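PDB 3LOT: 3-keto-5-aminohexanoate cleavage protein from Archaeoglobus fulgidus, which probably catalyses the zinc-dependent cleavage of 3-keto-5-aminohexanoate or a related beta-keto acid, as other enzymes of its family do. Local coordinates for residues 25-30 with 52-57; 18-23 with 139-144; 80-85 with 109-114. All blocks are in the same frame, centred on the assembly; numbering follows the deposited sequence.

Contact 1 of 3, residues 25-30 with 52-57. With ZN (zinc ion), chain P.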
# COMPACT_ATOMS: atom_id res chain seq x y z
N PRO D 25 1.04 32.31 -23.94
CA PRO D 25 0.26 32.83 -25.06
C PRO D 25 -0.50 31.73 -25.77
O PRO D 25 -1.28 32.06 -26.62
CB PRO D 25 1.31 33.42 -25.98
CG PRO D 25 2.54 32.72 -25.62
CD PRO D 25 2.48 32.39 -24.18
N TYR D 26 -0.30 30.47 -25.44
CA TYR D 26 -1.05 29.38 -26.08
C TYR D 26 -2.30 28.94 -25.31
O TYR D 26 -3.10 28.11 -25.80
CB TYR D 26 -0.12 28.21 -26.32
CG TYR D 26 1.18 28.68 -26.93
CD1 TYR D 26 1.21 29.23 -28.21
CD2 TYR D 26 2.37 28.62 -26.21
CE1 TYR D 26 2.43 29.66 -28.78
CE2 TYR D 26 3.56 29.06 -26.74
CZ TYR D 26 3.60 29.58 -28.01
OH TYR D 26 4.83 29.99 -28.50
N LEU D 27 -2.51 29.50 -24.13
CA LEU D 27 -3.74 29.21 -23.39
C LEU D 27 -4.92 29.76 -24.21
O LEU D 27 -4.98 30.97 -24.51
CB LEU D 27 -3.71 29.85 -22.00
CG LEU D 27 -4.97 29.55 -21.15
CD1 LEU D 27 -4.99 28.05 -20.76
CD2 LEU D 27 -4.99 30.43 -19.89
N PRO D 28 -5.89 28.87 -24.56
CA PRO D 28 -7.03 29.39 -25.34
C PRO D 28 -7.88 30.30 -24.49
O PRO D 28 -8.39 29.89 -23.46
CB PRO D 28 -7.85 28.13 -25.68
CG PRO D 28 -6.96 26.98 -25.43
CD PRO D 28 -5.94 27.41 -24.40
N VAL D 29 -8.07 31.53 -24.94
CA VAL D 29 -8.91 32.45 -24.21
C VAL D 29 -10.29 32.70 -24.79
O VAL D 29 -11.33 32.58 -24.06
CB VAL D 29 -8.26 33.72 -24.11
CG1 VAL D 29 -9.39 34.79 -23.92
CG2 VAL D 29 -7.19 33.61 -22.98
N THR D 30 -10.38 33.03 -26.05
CA THR D 30 -11.68 33.42 -26.61
C THR D 30 -12.53 32.20 -26.92
O THR D 30 -12.01 31.08 -27.04
CB THR D 30 -11.48 34.17 -27.90
OG1 THR D 30 -10.96 33.25 -28.87
CG2 THR D 30 -10.53 35.34 -27.70
N HIS D 52 -14.38 24.62 -20.37
CA HIS D 52 -14.76 25.81 -19.61
C HIS D 52 -14.98 27.01 -20.55
O HIS D 52 -14.44 27.06 -21.65
CB HIS D 52 -13.66 26.26 -18.66
CG HIS D 52 -13.40 25.32 -17.52
ND1 HIS D 52 -13.37 25.74 -16.20
CD2 HIS D 52 -13.11 24.00 -17.49
CE1 HIS D 52 -13.11 24.71 -15.42
NE2 HIS D 52 -12.95 23.65 -16.18
N ALA D 53 -15.73 28.00 -20.07
CA ALA D 53 -15.87 29.29 -20.75
C ALA D 53 -14.92 30.31 -20.11
O ALA D 53 -14.61 30.24 -18.91
CB ALA D 53 -17.31 29.78 -20.63
N ARG D 54 -14.50 31.28 -20.92
CA ARG D 54 -13.74 32.43 -20.50
C ARG D 54 -14.30 33.66 -21.22
O ARG D 54 -14.68 33.60 -22.40
CB ARG D 54 -12.29 32.28 -20.90
CG ARG D 54 -11.54 31.28 -20.08
CD ARG D 54 -10.16 31.16 -20.57
NE ARG D 54 -9.38 30.23 -19.76
CZ ARG D 54 -8.81 30.50 -18.59
NH1 ARG D 54 -8.95 31.66 -17.96
NH2 ARG D 54 -8.14 29.55 -17.98
N ASP D 55 -14.34 34.77 -20.51
CA ASP D 55 -14.73 36.06 -21.08
C ASP D 55 -13.76 36.42 -22.22
O ASP D 55 -12.55 36.46 -22.01
CB ASP D 55 -14.67 37.06 -19.92
CG ASP D 55 -15.23 38.41 -20.26
OD1 ASP D 55 -15.24 38.80 -21.44
OD2 ASP D 55 -15.63 39.08 -19.29
N PRO D 56 -14.28 36.69 -23.45
CA PRO D 56 -13.41 36.97 -24.62
C PRO D 56 -12.57 38.23 -24.49
O PRO D 56 -11.47 38.29 -25.05
CB PRO D 56 -14.40 37.19 -25.77
CG PRO D 56 -15.76 37.01 -25.21
CD PRO D 56 -15.71 36.93 -23.74
N LYS D 57 -13.09 39.22 -23.76
CA LYS D 57 -12.43 40.51 -23.60
C LYS D 57 -11.10 40.36 -22.89
O LYS D 57 -10.14 41.01 -23.27
CB LYS D 57 -13.34 41.53 -22.87
ZN ZN P . -12.17 21.56 -15.53
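Leu27 lays CD2 over one face of the Arg54 guanidinium, offset toward the rim, with CD2 3.8 Å from Arg54 NH2. The two side chains cross at about a right angle. They meet near the end of strand 48-54 of the TIM barrel, where the loop that follows strand 7-13 folds across before entering helix 31-43. Arg54 sends its chain out extended from CG to NE, alongside the loop backbone: its CB rests 3.3 Å from Val29 O and its CD 3.6 Å from Pro28 O, both in packing contact. This path delivers the buried guanidinium to three acceptors, since NE donates to Thr15 OG1, NH1 to Gly59 O and NH2 to His19 O. Thr15 OG1 is also bonded to Pro28 O, and thus ties the arginine to the loop it packs on. Further along, Val29 CG1 and Thr30 CG2 border the turn at 55-57, with Thr30 CG2 4.1 Å from Pro56 O. Thr30 is the N-cap of helix 31-43: its OG1, held between the backbone N and the carbonyl carbon (chi1 67°), accepts from Gln33 N. At the other end of 52-57, His52 NE2 binds the zinc ion at 2.3 Å, with His50 and Glu262 as fellow ligands. The turn after the strand is an Asx turn, in which Lys57 N donates to Asp55 OD1 at 3.2 Å from above the carboxylate plane.

Contact 2 of 3, residues 18-23 with 139-144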
# COMPACT_ATOMS: atom_id res chain seq x y z
N ILE D 18 -7.77 27.66 -14.06
CA ILE D 18 -6.64 27.82 -13.14
C ILE D 18 -5.59 28.71 -13.77
O ILE D 18 -5.24 29.75 -13.21
CB ILE D 18 -6.05 26.45 -12.70
CG1 ILE D 18 -6.97 25.76 -11.67
CG2 ILE D 18 -4.72 26.64 -12.07
CD1 ILE D 18 -8.40 26.34 -11.45
N HIS D 19 -5.12 28.31 -14.94
CA HIS D 19 -4.12 29.09 -15.67
C HIS D 19 -4.71 30.42 -16.17
O HIS D 19 -5.89 30.54 -16.43
CB HIS D 19 -3.50 28.26 -16.82
CG HIS D 19 -2.83 27.01 -16.37
ND1 HIS D 19 -3.11 25.76 -16.92
CD2 HIS D 19 -1.93 26.79 -15.38
CE1 HIS D 19 -2.39 24.84 -16.30
NE2 HIS D 19 -1.67 25.44 -15.37
N THR D 20 -3.88 31.43 -16.23
CA THR D 20 -4.35 32.74 -16.68
C THR D 20 -3.60 33.12 -17.97
O THR D 20 -2.52 32.60 -18.21
CB THR D 20 -4.21 33.79 -15.61
OG1 THR D 20 -2.83 34.10 -15.35
CG2 THR D 20 -4.92 33.35 -14.29
N PRO D 21 -4.15 34.03 -18.79
CA PRO D 21 -3.57 34.37 -20.11
C PRO D 21 -2.12 34.72 -20.13
O PRO D 21 -1.38 34.30 -21.04
CB PRO D 21 -4.36 35.61 -20.51
CG PRO D 21 -5.70 35.33 -19.92
CD PRO D 21 -5.41 34.77 -18.59
N SER D 22 -1.72 35.50 -19.14
CA SER D 22 -0.35 35.98 -19.09
C SER D 22 0.63 34.84 -18.83
O SER D 22 1.83 35.02 -19.03
CB SER D 22 -0.20 37.08 -18.03
OG SER D 22 -1.05 38.20 -18.34
N MSE D 23 0.17 33.67 -18.40
CA MSE D 23 1.11 32.58 -18.14
C MSE D 23 1.58 31.91 -19.42
O MSE D 23 2.68 31.37 -19.46
CB MSE D 23 0.55 31.52 -17.18
CG MSE D 23 0.14 32.07 -15.81
SE MSE D 23 -0.74 30.73 -14.74
CE MSE D 23 -1.30 31.90 -13.30
N PRO D 139 -3.68 38.70 -11.11
CA PRO D 139 -3.08 38.48 -9.80
C PRO D 139 -4.13 38.56 -8.68
O PRO D 139 -4.01 37.90 -7.64
CB PRO D 139 -2.05 39.59 -9.69
CG PRO D 139 -2.52 40.67 -10.60
CD PRO D 139 -3.15 39.93 -11.75
N GLU D 140 -5.15 39.37 -8.87
CA GLU D 140 -6.26 39.40 -7.93
C GLU D 140 -6.94 38.01 -7.77
O GLU D 140 -7.16 37.53 -6.64
CB GLU D 140 -7.27 40.42 -8.38
CG GLU D 140 -8.49 40.42 -7.48
CD GLU D 140 -9.24 41.74 -7.49
OE1 GLU D 140 -9.00 42.55 -8.42
OE2 GLU D 140 -10.07 41.97 -6.56
N TYR D 141 -7.23 37.37 -8.89
CA TYR D 141 -7.79 36.03 -8.89
C TYR D 141 -6.91 35.02 -8.15
O TYR D 141 -7.38 34.25 -7.30
CB TYR D 141 -8.01 35.58 -10.33
CG TYR D 141 -8.33 34.13 -10.48
CD1 TYR D 141 -9.49 33.58 -9.92
CD2 TYR D 141 -7.49 33.29 -11.18
CE1 TYR D 141 -9.79 32.23 -10.06
CE2 TYR D 141 -7.77 31.95 -11.32
CZ TYR D 141 -8.91 31.41 -10.77
OH TYR D 141 -9.17 30.07 -10.93
N LEU D 142 -5.63 35.04 -8.45
CA LEU D 142 -4.73 34.08 -7.86
C LEU D 142 -4.65 34.29 -6.32
O LEU D 142 -4.73 33.32 -5.55
CB LEU D 142 -3.34 34.20 -8.52
CG LEU D 142 -3.21 33.95 -10.03
CD1 LEU D 142 -1.76 34.21 -10.43
CD2 LEU D 142 -3.66 32.53 -10.43
N GLU D 143 -4.51 35.54 -5.89
CA GLU D 143 -4.51 35.88 -4.46
C GLU D 143 -5.77 35.45 -3.73
O GLU D 143 -5.71 34.94 -2.60
CB GLU D 143 -4.34 37.37 -4.26
CG GLU D 143 -4.36 37.82 -2.79
CD GLU D 143 -3.39 37.05 -1.87
OE1 GLU D 143 -2.30 36.59 -2.32
OE2 GLU D 143 -3.75 36.87 -0.68
N MSE D 144 -6.92 35.69 -4.36
CA MSE D 144 -8.18 35.36 -3.73
C MSE D 144 -8.40 33.90 -3.49
O MSE D 144 -9.08 33.56 -2.52
CB MSE D 144 -9.34 36.00 -4.47
CG MSE D 144 -9.37 37.47 -4.09
SE MSE D 144 -10.64 38.49 -5.07
CE MSE D 144 -10.21 40.38 -4.55
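Met23, a selenomethionine, and Leu142 reach toward each other tip to tip, Met23 CE lying 3.7 Å from Leu142 CD1. The contact sets helix 137-144 against the long loop that links strand 7-13 of the TIM barrel to helix 31-43, far apart in sequence but joined by a small buried apolar layer. Thr20 sets its methyl against two helix residues at once: CG2 is 4.0 Å from Tyr141 CD2 and 4.1 Å from Leu142 CD2. At the Tyr141 ring the approach is edge-on, with Ile18 O lying in the ring plane 3.8 Å from Tyr141 CE2. Ile18 starts away from the helix, yet a nearly eclipsed chi2 of 12°, probably strained, brings CD1 to 3.8 Å from Tyr141 OH. That hydroxyl is hydrogen-bonded to Thr92 OG1 and, weakly, to Ala17 O, which fixes the far end of the ring beside the loop. Earlier on the same helix, Glu138 holds the loop: its OE1 is bonded to Thr20 OG1 and its OE2 to Ser22 OG. With its hydroxyl engaged there, Thr20 keeps its CG2 anti to the carbonyl carbon and facing the tyrosine and leucine. Inside the loop the short 3-10 turn at 21-23, which presents Met23 to the helix, is closed by the bond from Met23 N to Thr20 O at 2.9 Å.

Contact 3 of 3, residues 80-85 with 109-114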
# COMPACT_ATOMS: atom_id res chain seq x y z
N ASP D 80 -17.65 15.18 -34.01
CA ASP D 80 -18.49 14.27 -33.20
C ASP D 80 -17.90 13.99 -31.80
O ASP D 80 -18.42 13.17 -31.06
CB ASP D 80 -18.83 12.97 -33.95
CG ASP D 80 -17.65 12.06 -34.18
OD1 ASP D 80 -16.51 12.50 -34.02
OD2 ASP D 80 -17.87 10.86 -34.56
N VAL D 81 -16.82 14.67 -31.47
CA VAL D 81 -16.22 14.55 -30.15
C VAL D 81 -17.24 14.67 -29.04
O VAL D 81 -18.22 15.44 -29.14
CB VAL D 81 -15.12 15.64 -29.95
CG1 VAL D 81 -15.75 17.04 -29.81
CG2 VAL D 81 -14.23 15.29 -28.74
N VAL D 82 -17.04 13.89 -27.97
CA VAL D 82 -17.87 14.01 -26.77
C VAL D 82 -17.49 15.32 -26.04
O VAL D 82 -16.32 15.58 -25.74
CB VAL D 82 -17.78 12.76 -25.84
CG1 VAL D 82 -18.64 12.93 -24.59
CG2 VAL D 82 -18.22 11.47 -26.60
N ILE D 83 -18.49 16.17 -25.82
CA ILE D 83 -18.28 17.49 -25.22
C ILE D 83 -18.68 17.43 -23.76
O ILE D 83 -19.89 17.33 -23.40
CB ILE D 83 -19.09 18.59 -25.96
CG1 ILE D 83 -18.72 18.63 -27.47
CG2 ILE D 83 -18.87 19.92 -25.22
CD1 ILE D 83 -19.70 19.39 -28.38
N ASN D 84 -17.67 17.39 -22.91
CA ASN D 84 -17.82 17.33 -21.45
C ASN D 84 -17.73 18.76 -20.91
O ASN D 84 -16.70 19.41 -21.09
CB ASN D 84 -16.66 16.47 -20.89
CG ASN D 84 -16.65 16.36 -19.35
OD1 ASN D 84 -16.91 17.32 -18.65
ND2 ASN D 84 -16.27 15.17 -18.83
N VAL D 85 -18.78 19.20 -20.22
CA VAL D 85 -18.87 20.56 -19.69
C VAL D 85 -18.56 20.61 -18.18
O VAL D 85 -18.95 19.73 -17.43
CB VAL D 85 -20.29 21.09 -19.94
CG1 VAL D 85 -20.41 22.52 -19.52
CG2 VAL D 85 -20.63 20.92 -21.41
N PRO D 109 -25.86 18.42 -21.70
CA PRO D 109 -24.76 17.73 -22.33
C PRO D 109 -24.78 16.24 -22.02
O PRO D 109 -25.47 15.79 -21.09
CB PRO D 109 -23.51 18.38 -21.67
CG PRO D 109 -24.00 18.84 -20.32
CD PRO D 109 -25.45 19.20 -20.52
N GLU D 110 -24.00 15.50 -22.79
CA GLU D 110 -23.86 14.06 -22.59
C GLU D 110 -23.18 13.72 -21.28
O GLU D 110 -23.48 12.69 -20.68
CB GLU D 110 -23.06 13.43 -23.73
CG GLU D 110 -23.72 13.48 -25.15
CD GLU D 110 -22.95 12.64 -26.15
OE1 GLU D 110 -21.99 13.17 -26.75
OE2 GLU D 110 -23.28 11.45 -26.33
N ILE D 111 -22.20 14.53 -20.89
CA ILE D 111 -21.42 14.28 -19.68
C ILE D 111 -20.98 15.66 -19.17
O ILE D 111 -20.79 16.61 -19.96
CB ILE D 111 -20.25 13.29 -20.01
CG1 ILE D 111 -19.41 12.95 -18.77
CG2 ILE D 111 -19.34 13.84 -21.17
CD1 ILE D 111 -18.67 11.67 -18.91
N ALA D 112 -20.89 15.80 -17.86
CA ALA D 112 -20.41 17.04 -17.25
C ALA D 112 -19.72 16.74 -15.92
O ALA D 112 -19.95 15.68 -15.33
CB ALA D 112 -21.49 18.03 -17.06
N THR D 113 -18.85 17.64 -15.47
CA THR D 113 -18.07 17.30 -14.30
C THR D 113 -18.92 17.54 -13.05
O THR D 113 -19.83 18.36 -13.07
CB THR D 113 -16.68 17.99 -14.25
OG1 THR D 113 -16.80 19.40 -14.19
CG2 THR D 113 -15.91 17.63 -15.48
N PHE D 114 -18.59 16.80 -11.99
CA PHE D 114 -19.39 16.65 -10.77
C PHE D 114 -18.35 16.46 -9.66
O PHE D 114 -17.96 15.34 -9.39
CB PHE D 114 -20.24 15.38 -10.92
CG PHE D 114 -21.40 15.27 -9.97
CD1 PHE D 114 -21.19 15.12 -8.62
CD2 PHE D 114 -22.69 15.27 -10.45
CE1 PHE D 114 -22.26 14.97 -7.76
CE2 PHE D 114 -23.78 15.10 -9.62
CZ PHE D 114 -23.59 14.94 -8.25
O HOH W 1 -22.28 17.05 -24.58
O HOH W 2 -21.26 15.89 -26.89
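The Asn84 amide has Ile111 lying to one side of its plane, with Ile111 CG1 3.8 Å from Asn84 ND2, while Thr113 CG2 comes up to Asn84 OD1 at 3.3 Å. With CG anti to the backbone N (chi1 178°), the amide runs up beside the neighbouring strand. Its polar atoms are bonded beyond the two strands: OD1 accepts from His50 ND1, a second-shell bond that probably helps to orient this zinc ligand, and ND2 is weakly bonded to Glu172 OE1. With a leucine in place of Asn84, His50 ND1 would probably lose its acceptor, leaving the imidazole freer to turn about its metal bond. The second flat group, the Glu110 carboxylate, ends a side chain that crosses that of Val82 at about a right angle; its OE1 is 4.0 Å from Val82 CG1. Buried, it is met by charge and dipoles: OE1 forms a salt bridge with Arg301, OE2 accepts from Gly308 N, and a water bonded to Ile83 N donates to OE1. A second water links Ile83 O to Glu110 N, filling in where the strands have not yet paired. Farther on they join as parallel strands of the TIM barrel, Val85 N donating to Ile111 O at 3.3 Å and Thr113 N to Val85 O at 2.9 Å. Ile111 O also takes a CA-H...O contact from Asn84 CA. The short strand axes approach to 4.6 Å at an angle of 28°. Strand 82-85 is bordered on its other side by strand 48-54, and strand 111-115 by strand 170-175, while helix 297-304 covers Val82 with Val300 and Ile111 with Leu304.

Contacts 1 and 2 share one loop and touch directly, their centres about 13 Å apart: Arg54 NH2 lies 2.9 Å from His19 O, and Leu27 CD2 packs 3.6 Å from Thr20 C. Contact 3 lies deeper in the barrel, its centre about 19 Å from that of contact 1, but strands 48-54 and 82-85 are sheet neighbours. All three approach the zinc site. Contact 1 supplies His52, the side chain of Ile18 in contact 2 comes within about 7 Å of the metal, and that of Thr113 in contact 3 within about 5 Å. Thr113 OG1 also bonds an unidentified ligand, probably from the crystallisation liquor, consistent with a pocket beside the zinc.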